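Local coordinates for penicillin-binding protein 2B (Streptococcus pneumoniae, PDB 2WAD), which probably cross-links the peptides of neighbouring glycan strands in cell-wall peptidoglycan as a transpeptidase of the elongasome, and binds penicillin, at residues N329-N334 with P652-L657; A322-Y327 with E341-V346; L361-D364 with E369-P372. One frame throughout, in Å; residues are numbered along the deposited sequence.

Interaction 1. Residues N329-N334 with P652-L657; sequences NSELGN and PHNTNL. Unlike the reference sequence in segment 329-334: Gly333 (reference Glu). With ZN (zinc ion), chain E.
Glu331, near the C-terminal end of helix 314-334, reaches across to Asn654 and Asn656 in the loop that follows strand 645-650, where Asn654 forms an Asx turn. This joins the first helix of the transpeptidase fold to the connection between the last strand of its central sheet and helix 661-676. The carboxylate of Glu331 is the main acceptor. Asn654 ND2 donates to the anti lone pair of Glu331 OE1 over 2.6 Å, and the amide and carboxylate lie nearly coplanar, 25° apart. On the other oxygen, Asn334 ND2 donates to Glu331 OE2 at 3.2 Å from above the carboxylate plane, while Lys659 NZ makes a salt bridge to OE2. The charge of the buried acid is thereby countered, which would be expected to keep it ionised. Glu331 can curl toward the loop because its chain bends at chi2 (-71°). Asn656 ND2 approaches the same carboxylate, 2.9 Å from Glu331 OE1, with its amide plane turned steeply against it. A weak bond of 3.4 Å also runs from Asn656 ND2 to Asn334 OD1, whose stronger donor is the backbone N of Gly336. On the loop side, His653 takes no part in this contact; its NE2 binds a zinc ion at 2.0 Å, which also holds two waters. With CG anti to the backbone N (chi1 -174°), the Asn654 amide is carried toward the acid, where ND2 binds. Its OD1 closes the Asx turn by accepting from the backbone N of Asn656 at 2.9 Å, in the carbonyl plane.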
loop_
_atom_site.group_PDB
_atom_site.type_symbol
_atom_site.label_atom_id
_atom_site.label_comp_id
_atom_site.label_asym_id
_atom_site.label_seq_id
_atom_site.Cartn_x
_atom_site.Cartn_y
_atom_site.Cartn_z
ATOM N N ASN A 329 8.730 -5.986 23.421
ATOM C CA ASN A 329 9.932 -5.974 24.261
ATOM C C ASN A 329 9.763 -6.774 25.543
ATOM O O ASN A 329 10.693 -7.435 25.982
ATOM C CB ASN A 329 10.366 -4.541 24.609
ATOM C CG ASN A 329 11.208 -3.891 23.513
ATOM O OD1 ASN A 329 12.163 -4.479 22.991
ATOM N ND2 ASN A 329 10.844 -2.681 23.156
ATOM N N SER A 330 8.575 -6.724 26.139
ATOM C CA SER A 330 8.298 -7.538 27.318
ATOM C C SER A 330 8.438 -9.021 26.974
ATOM O O SER A 330 9.086 -9.796 27.696
ATOM C CB SER A 330 6.886 -7.225 27.834
ATOM O OG SER A 330 6.719 -7.685 29.162
ATOM N N GLU A 331 7.867 -9.421 25.839
ATOM C CA GLU A 331 7.952 -10.827 25.431
ATOM C C GLU A 331 9.366 -11.219 25.026
ATOM O O GLU A 331 9.741 -12.384 25.118
ATOM C CB GLU A 331 6.959 -11.139 24.315
ATOM C CG GLU A 331 5.520 -11.000 24.749
ATOM C CD GLU A 331 5.090 -12.094 25.712
ATOM O OE1 GLU A 331 4.865 -13.241 25.261
ATOM O OE2 GLU A 331 4.967 -11.803 26.926
ATOM N N LEU A 332 10.163 -10.263 24.561
ATOM C CA LEU A 332 11.590 -10.541 24.412
ATOM C C LEU A 332 12.273 -10.665 25.773
ATOM O O LEU A 332 13.195 -11.462 25.941
ATOM C CB LEU A 332 12.290 -9.469 23.589
ATOM C CG LEU A 332 12.144 -9.459 22.068
ATOM C CD1 LEU A 332 12.945 -8.305 21.454
ATOM C CD2 LEU A 332 12.567 -10.786 21.487
ATOM N N GLY A 333 11.791 -9.885 26.734
ATOM C CA GLY A 333 12.337 -9.838 28.089
ATOM C C GLY A 333 12.243 -11.206 28.738
ATOM O O GLY A 333 13.202 -11.670 29.347
ATOM N N ASN A 334 11.099 -11.873 28.589
ATOM C CA ASN A 334 10.902 -13.161 29.243
ATOM C C ASN A 334 11.238 -14.335 28.343
ATOM O O ASN A 334 11.200 -15.475 28.798
ATOM C CB ASN A 334 9.479 -13.301 29.779
ATOM C CG ASN A 334 8.438 -13.271 28.665
ATOM O OD1 ASN A 334 8.623 -13.880 27.598
ATOM N ND2 ASN A 334 7.353 -12.543 28.903
ATOM N N PRO A 652 3.404 -13.928 15.745
ATOM C CA PRO A 652 3.797 -15.290 15.398
ATOM C C PRO A 652 4.950 -15.858 16.246
ATOM O O PRO A 652 5.791 -15.123 16.739
ATOM C CB PRO A 652 4.235 -15.155 13.939
ATOM C CG PRO A 652 4.584 -13.701 13.768
ATOM C CD PRO A 652 3.820 -12.923 14.745
ATOM N N HIS A 653 4.966 -17.171 16.416
ATOM C CA HIS A 653 6.031 -17.910 17.083
ATOM C C HIS A 653 6.411 -17.367 18.453
ATOM O O HIS A 653 7.584 -17.208 18.770
ATOM C CB HIS A 653 7.231 -18.073 16.149
ATOM C CG HIS A 653 6.869 -18.715 14.846
ATOM N ND1 HIS A 653 6.408 -20.012 14.775
ATOM C CD2 HIS A 653 6.864 -18.241 13.577
ATOM C CE1 HIS A 653 6.144 -20.318 13.514
ATOM N NE2 HIS A 653 6.389 -19.256 12.770
ATOM N N ASN A 654 5.399 -17.063 19.256
ATOM C CA ASN A 654 5.569 -16.711 20.656
ATOM C C ASN A 654 5.378 -18.005 21.443
ATOM O O ASN A 654 4.335 -18.646 21.340
ATOM C CB ASN A 654 4.563 -15.622 21.077
ATOM C CG ASN A 654 4.786 -15.117 22.507
ATOM O OD1 ASN A 654 4.995 -15.912 23.426
ATOM N ND2 ASN A 654 4.766 -13.794 22.692
ATOM N N THR A 655 6.407 -18.419 22.173
ATOM C CA THR A 655 6.398 -19.713 22.858
ATOM C C THR A 655 5.853 -19.620 24.284
ATOM O O THR A 655 5.801 -20.623 24.991
ATOM C CB THR A 655 7.815 -20.394 22.898
ATOM O OG1 THR A 655 8.792 -19.487 23.424
ATOM C CG2 THR A 655 8.280 -20.851 21.520
ATOM N N ASN A 656 5.442 -18.435 24.726
ATOM C CA ASN A 656 4.812 -18.314 26.043
ATOM C C ASN A 656 3.530 -19.119 26.254
ATOM O O ASN A 656 2.467 -18.771 25.727
ATOM C CB ASN A 656 4.509 -16.853 26.362
ATOM C CG ASN A 656 5.568 -16.237 27.219
ATOM O OD1 ASN A 656 6.541 -16.900 27.567
ATOM N ND2 ASN A 656 5.398 -14.968 27.565
ATOM N N LEU A 657 3.616 -20.157 27.079
ATOM C CA LEU A 657 2.454 -21.018 27.330
ATOM C C LEU A 657 1.760 -20.700 28.662
ATOM O O LEU A 657 0.681 -21.234 28.958
ATOM C CB LEU A 657 2.807 -22.512 27.180
ATOM C CG LEU A 657 3.868 -23.175 28.072
ATOM C CD1 LEU A 657 3.240 -23.723 29.361
ATOM C CD2 LEU A 657 4.608 -24.295 27.338
HETATM ZN ZN ZN E . 5.662 -18.785 10.959
HETATM O O HOH W 1 7.287 -17.555 10.029
HETATM O O HOH W 2 3.814 -17.597 10.839
#

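Interaction 2. Residues A322-Y327 with E341-V346; sequences ALLKSY and EGVYAV
Leu324 of helix 314-334 packs against Val343 and Ala345, alternate residues of strand 342-348, in the helix-on-sheet layer of the transpeptidase domain, whose fold is that of the serine beta-lactamases. The helix segment 322-327 and strand segment 342-346 run roughly antiparallel, at 150°, with their axes 9.1 Å apart. Contact between them is apolar, with no hydrogen bond across. Leu324 touches two strand residues with separate parts of its side chain. Near its base, CB and CG meet a single methyl of the valine, and Leu324 CG lies 3.9 Å from Val343 CG1. This methyl sits between the backbone N and carbonyl carbon of its own residue (chi1 60°), while CG2 stands anti to the backbone N. At the far end the leucine forks, and both methyls close on one small side chain: CD1 comes within 4.0 Å of Ala345 CB and CD2 within 4.1 Å of that same atom. All three residues are buried. Ser359 of the neighbouring strand 355-363 also borders Leu324, and Ile669 of helix 661-676 touches Ala345, so two helices share this side of the sheet.

The polar ends of the two tyrosines find their partners beyond these segments. Tyr344 turns away from helix 314-334, toward the other side of the sheet, where its OH bonds to Asp373 and its ring meets that of Phe382. Tyr327 starts toward the strand, but its ring swings away, and its OH bonds to Asp668. Across the contact, the backbone is approached by one methyl, Leu324 CD2, which lies 3.9 Å from Val343 O.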
loop_
_atom_site.group_PDB
_atom_site.type_symbol
_atom_site.label_atom_id
_atom_site.label_comp_id
_atom_site.label_asym_id
_atom_site.label_seq_id
_atom_site.Cartn_x
_atom_site.Cartn_y
_atom_site.Cartn_z
ATOM N N ALA A 322 3.275 2.292 20.052
ATOM C CA ALA A 322 3.892 2.218 21.386
ATOM C C ALA A 322 3.474 0.958 22.117
ATOM O O ALA A 322 4.314 0.273 22.712
ATOM C CB ALA A 322 3.570 3.481 22.237
ATOM N N LEU A 323 2.182 0.646 22.062
ATOM C CA LEU A 323 1.659 -0.573 22.679
ATOM C C LEU A 323 2.389 -1.801 22.127
ATOM O O LEU A 323 2.928 -2.629 22.890
ATOM C CB LEU A 323 0.146 -0.668 22.427
ATOM C CG LEU A 323 -0.640 -1.777 23.130
ATOM C CD1 LEU A 323 -0.685 -1.448 24.637
ATOM C CD2 LEU A 323 -2.037 -1.859 22.549
ATOM N N LEU A 324 2.430 -1.917 20.796
ATOM C CA LEU A 324 3.042 -3.107 20.189
ATOM C C LEU A 324 4.508 -3.186 20.601
ATOM O O LEU A 324 5.045 -4.250 20.880
ATOM C CB LEU A 324 2.926 -3.116 18.660
ATOM C CG LEU A 324 1.771 -3.842 17.976
ATOM C CD1 LEU A 324 0.428 -3.668 18.669
ATOM C CD2 LEU A 324 1.722 -3.411 16.493
ATOM N N LYS A 325 5.160 -2.037 20.630
ATOM C CA LYS A 325 6.553 -2.021 21.012
ATOM C C LYS A 325 6.717 -2.376 22.502
ATOM O O LYS A 325 7.605 -3.141 22.885
ATOM C CB LYS A 325 7.169 -0.664 20.648
ATOM C CG LYS A 325 8.640 -0.800 20.271
ATOM C CD LYS A 325 9.320 0.530 20.016
ATOM C CE LYS A 325 10.791 0.263 19.708
ATOM N NZ LYS A 325 11.553 1.513 19.400
ATOM N N SER A 326 5.823 -1.870 23.336
ATOM C CA SER A 326 5.834 -2.244 24.745
ATOM C C SER A 326 5.652 -3.755 24.996
ATOM O O SER A 326 6.490 -4.411 25.631
ATOM C CB SER A 326 4.807 -1.401 25.512
ATOM O OG SER A 326 4.712 -1.887 26.837
ATOM N N TYR A 327 4.568 -4.325 24.473
ATOM C CA TYR A 327 4.383 -5.764 24.523
ATOM C C TYR A 327 5.496 -6.600 23.889
ATOM O O TYR A 327 5.965 -7.589 24.467
ATOM C CB TYR A 327 3.026 -6.172 23.924
ATOM C CG TYR A 327 1.843 -6.057 24.854
ATOM C CD1 TYR A 327 1.488 -7.109 25.700
ATOM C CD2 TYR A 327 1.067 -4.897 24.882
ATOM C CE1 TYR A 327 0.389 -7.000 26.531
ATOM C CE2 TYR A 327 -0.030 -4.788 25.703
ATOM C CZ TYR A 327 -0.368 -5.838 26.526
ATOM O OH TYR A 327 -1.478 -5.715 27.337
ATOM N N GLU A 341 9.142 -13.162 14.417
ATOM C CA GLU A 341 9.507 -12.122 13.442
ATOM C C GLU A 341 8.930 -10.742 13.700
ATOM O O GLU A 341 9.230 -9.820 12.960
ATOM C CB GLU A 341 9.026 -12.463 12.035
ATOM C CG GLU A 341 9.160 -13.878 11.632
ATOM C CD GLU A 341 7.941 -14.657 12.006
ATOM O OE1 GLU A 341 7.953 -15.281 13.089
ATOM O OE2 GLU A 341 7.004 -14.651 11.189
ATOM N N GLY A 342 8.067 -10.581 14.693
ATOM C CA GLY A 342 7.542 -9.247 14.963
ATOM C C GLY A 342 6.089 -9.332 15.385
ATOM O O GLY A 342 5.636 -10.409 15.692
ATOM N N VAL A 343 5.377 -8.210 15.410
ATOM C CA VAL A 343 3.993 -8.233 15.861
ATOM C C VAL A 343 3.257 -7.184 15.023
ATOM O O VAL A 343 3.856 -6.157 14.687
ATOM C CB VAL A 343 3.896 -7.956 17.387
ATOM C CG1 VAL A 343 4.477 -6.599 17.689
ATOM C CG2 VAL A 343 2.416 -8.032 17.887
ATOM N N TYR A 344 2.006 -7.465 14.652
ATOM C CA TYR A 344 1.261 -6.629 13.712
ATOM C C TYR A 344 -0.181 -6.495 14.203
ATOM O O TYR A 344 -0.715 -7.434 14.783
ATOM C CB TYR A 344 1.293 -7.272 12.301
ATOM C CG TYR A 344 2.706 -7.298 11.761
ATOM C CD1 TYR A 344 3.190 -6.258 10.965
ATOM C CD2 TYR A 344 3.575 -8.317 12.111
ATOM C CE1 TYR A 344 4.498 -6.244 10.512
ATOM C CE2 TYR A 344 4.902 -8.302 11.680
ATOM C CZ TYR A 344 5.355 -7.260 10.889
ATOM O OH TYR A 344 6.664 -7.241 10.469
ATOM N N ALA A 345 -0.799 -5.340 13.968
ATOM C CA ALA A 345 -2.164 -5.069 14.369
ATOM C C ALA A 345 -2.765 -4.160 13.323
ATOM O O ALA A 345 -2.106 -3.236 12.871
ATOM C CB ALA A 345 -2.230 -4.373 15.730
ATOM N N VAL A 346 -4.019 -4.416 12.973
ATOM C CA VAL A 346 -4.764 -3.583 12.042
ATOM C C VAL A 346 -6.127 -3.433 12.700
ATOM O O VAL A 346 -6.737 -4.419 13.133
ATOM C CB VAL A 346 -4.971 -4.270 10.638
ATOM C CG1 VAL A 346 -5.983 -3.483 9.781
ATOM C CG2 VAL A 346 -3.675 -4.377 9.867
#

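Interaction 3. Residues L361-D364 with E369-P372; sequences LKHD and ELTP. Unlike the reference sequence in segment 361-364: Leu361 (reference Ile).
Lys362 and Thr371 form an antiparallel hydrogen-bonded pair, flanked by the non-hydrogen-bonded pairs Leu361-Pro372 and His363-Leu370, with the two short strand segments inclined at 152°. The amide of Lys362 gives a nearly straight bond of 2.7 Å to Thr371 O, and Thr371 N returns one to Lys362 O. Beyond the strand end, Asp364 N donates to Glu369 O at 3.0 Å. A close CA-H...O contact adds to this pattern, Leu370 CA lying 3.1 Å from Lys362 O.

On the face toward helix 314-334, Leu370 lies between two side chains of the facing strand. With CG anti to the carbonyl carbon (chi1 -66°), it sends one methyl to each neighbour: Leu370 CD2 comes 3.6 Å from His363 CD2 and just as near to His363 CB, whereas CD1 meets Leu361 CD2 more loosely at 4.2 Å. The second methyl of Leu361, CD1, rests 3.6 Å from the carbonyl oxygen of Thr371. These segments belong to a beta hairpin that places strand 370-372 at one edge of the antiparallel sheet of the transpeptidase domain. Phe328 of helix 314-334 touches both Leu370 and the ring of His363, whose ND1 is bonded to Ser340 O.

On the opposite face, Lys362 and Thr371 lie side by side and point the same way, with Lys362 CB 3.7 Å from Thr371 OG1. In the hairpin turn, Asp364 OD1 accepts from the backbone N atoms of Lys366 and Thr367, while its CB lies 3.5 Å from Glu369 O.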
loop_
_atom_site.group_PDB
_atom_site.type_symbol
_atom_site.label_atom_id
_atom_site.label_comp_id
_atom_site.label_asym_id
_atom_site.label_seq_id
_atom_site.Cartn_x
_atom_site.Cartn_y
_atom_site.Cartn_z
ATOM N N LEU A 361 5.686 -4.136 13.801
ATOM C CA LEU A 361 7.019 -4.005 14.366
ATOM C C LEU A 361 7.757 -5.236 13.906
ATOM O O LEU A 361 7.307 -6.344 14.143
ATOM C CB LEU A 361 6.963 -3.985 15.892
ATOM C CG LEU A 361 8.257 -3.570 16.597
ATOM C CD1 LEU A 361 8.735 -2.213 16.137
ATOM C CD2 LEU A 361 8.090 -3.606 18.106
ATOM N N LYS A 362 8.879 -5.041 13.229
ATOM C CA LYS A 362 9.597 -6.142 12.640
ATOM C C LYS A 362 10.765 -6.466 13.541
ATOM O O LYS A 362 11.491 -5.572 13.993
ATOM C CB LYS A 362 10.084 -5.737 11.252
ATOM C CG LYS A 362 10.823 -6.821 10.522
ATOM C CD LYS A 362 11.294 -6.241 9.194
ATOM C CE LYS A 362 11.752 -7.333 8.237
ATOM N NZ LYS A 362 12.911 -8.056 8.806
ATOM N N HIS A 363 10.922 -7.756 13.819
ATOM C CA HIS A 363 12.033 -8.239 14.621
ATOM C C HIS A 363 12.944 -9.106 13.756
ATOM O O HIS A 363 12.591 -10.238 13.408
ATOM C CB HIS A 363 11.522 -9.025 15.851
ATOM C CG HIS A 363 12.607 -9.646 16.680
ATOM N ND1 HIS A 363 12.601 -10.972 17.054
ATOM C CD2 HIS A 363 13.745 -9.119 17.197
ATOM C CE1 HIS A 363 13.686 -11.236 17.761
ATOM N NE2 HIS A 363 14.396 -10.126 17.867
ATOM N N ASP A 364 14.126 -8.575 13.452
ATOM C CA ASP A 364 15.140 -9.238 12.628
ATOM C C ASP A 364 15.756 -10.424 13.351
ATOM O O ASP A 364 16.401 -10.248 14.395
ATOM C CB ASP A 364 16.261 -8.231 12.353
ATOM C CG ASP A 364 17.131 -8.626 11.174
ATOM O OD1 ASP A 364 17.624 -9.773 11.150
ATOM O OD2 ASP A 364 17.309 -7.780 10.271
ATOM N N GLU A 369 17.513 -6.528 15.653
ATOM C CA GLU A 369 17.010 -5.153 15.612
ATOM C C GLU A 369 15.493 -5.118 15.416
ATOM O O GLU A 369 14.940 -6.009 14.778
ATOM C CB GLU A 369 17.717 -4.370 14.489
ATOM C CG GLU A 369 17.659 -2.840 14.610
ATOM C CD GLU A 369 18.047 -2.152 13.297
ATOM O OE1 GLU A 369 18.484 -2.868 12.369
ATOM O OE2 GLU A 369 17.930 -0.913 13.181
ATOM N N LEU A 370 14.838 -4.095 15.964
ATOM C CA LEU A 370 13.405 -3.871 15.812
ATOM C C LEU A 370 13.184 -2.641 14.953
ATOM O O LEU A 370 13.796 -1.608 15.202
ATOM C CB LEU A 370 12.744 -3.617 17.176
ATOM C CG LEU A 370 12.708 -4.744 18.211
ATOM C CD1 LEU A 370 11.981 -4.261 19.461
ATOM C CD2 LEU A 370 12.069 -6.022 17.695
ATOM N N THR A 371 12.304 -2.738 13.960
ATOM C CA THR A 371 12.047 -1.624 13.055
ATOM C C THR A 371 10.541 -1.520 12.784
ATOM O O THR A 371 9.826 -2.524 12.773
ATOM C CB THR A 371 12.847 -1.748 11.726
ATOM O OG1 THR A 371 12.541 -2.990 11.070
ATOM C CG2 THR A 371 14.332 -1.742 12.007
ATOM N N PRO A 372 10.044 -0.286 12.639
ATOM C CA PRO A 372 8.656 -0.085 12.261
ATOM C C PRO A 372 8.374 -0.750 10.928
ATOM O O PRO A 372 9.222 -0.713 10.039
ATOM C CB PRO A 372 8.539 1.433 12.115
ATOM C CG PRO A 372 9.920 2.004 12.360
ATOM C CD PRO A 372 10.683 0.959 13.104
#

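Interactions 1 and 2 use successive parts of helix 314-334, and their centres are about 12 Å apart. They meet where Glu341 lies beside Pro652 and the zinc-binding His653, with His653 CD2 3.2 Å from Glu341 OE1. Interactions 2 and 3 share one sheet: strands 342-348 and 355-363 are neighbours, probably bonded through Val343 O and Leu361 N at 2.9 Å, and interaction 3 adds the edge strand 370-372. The helix also reaches that hairpin, for Asn329 OD1 lies 3.5 Å from Leu370 CD1 and Leu332 CD2 packs on His363 CE1. All three contacts lie away from the probable acyl-ester serine, Ser386, within the framework of the same domain.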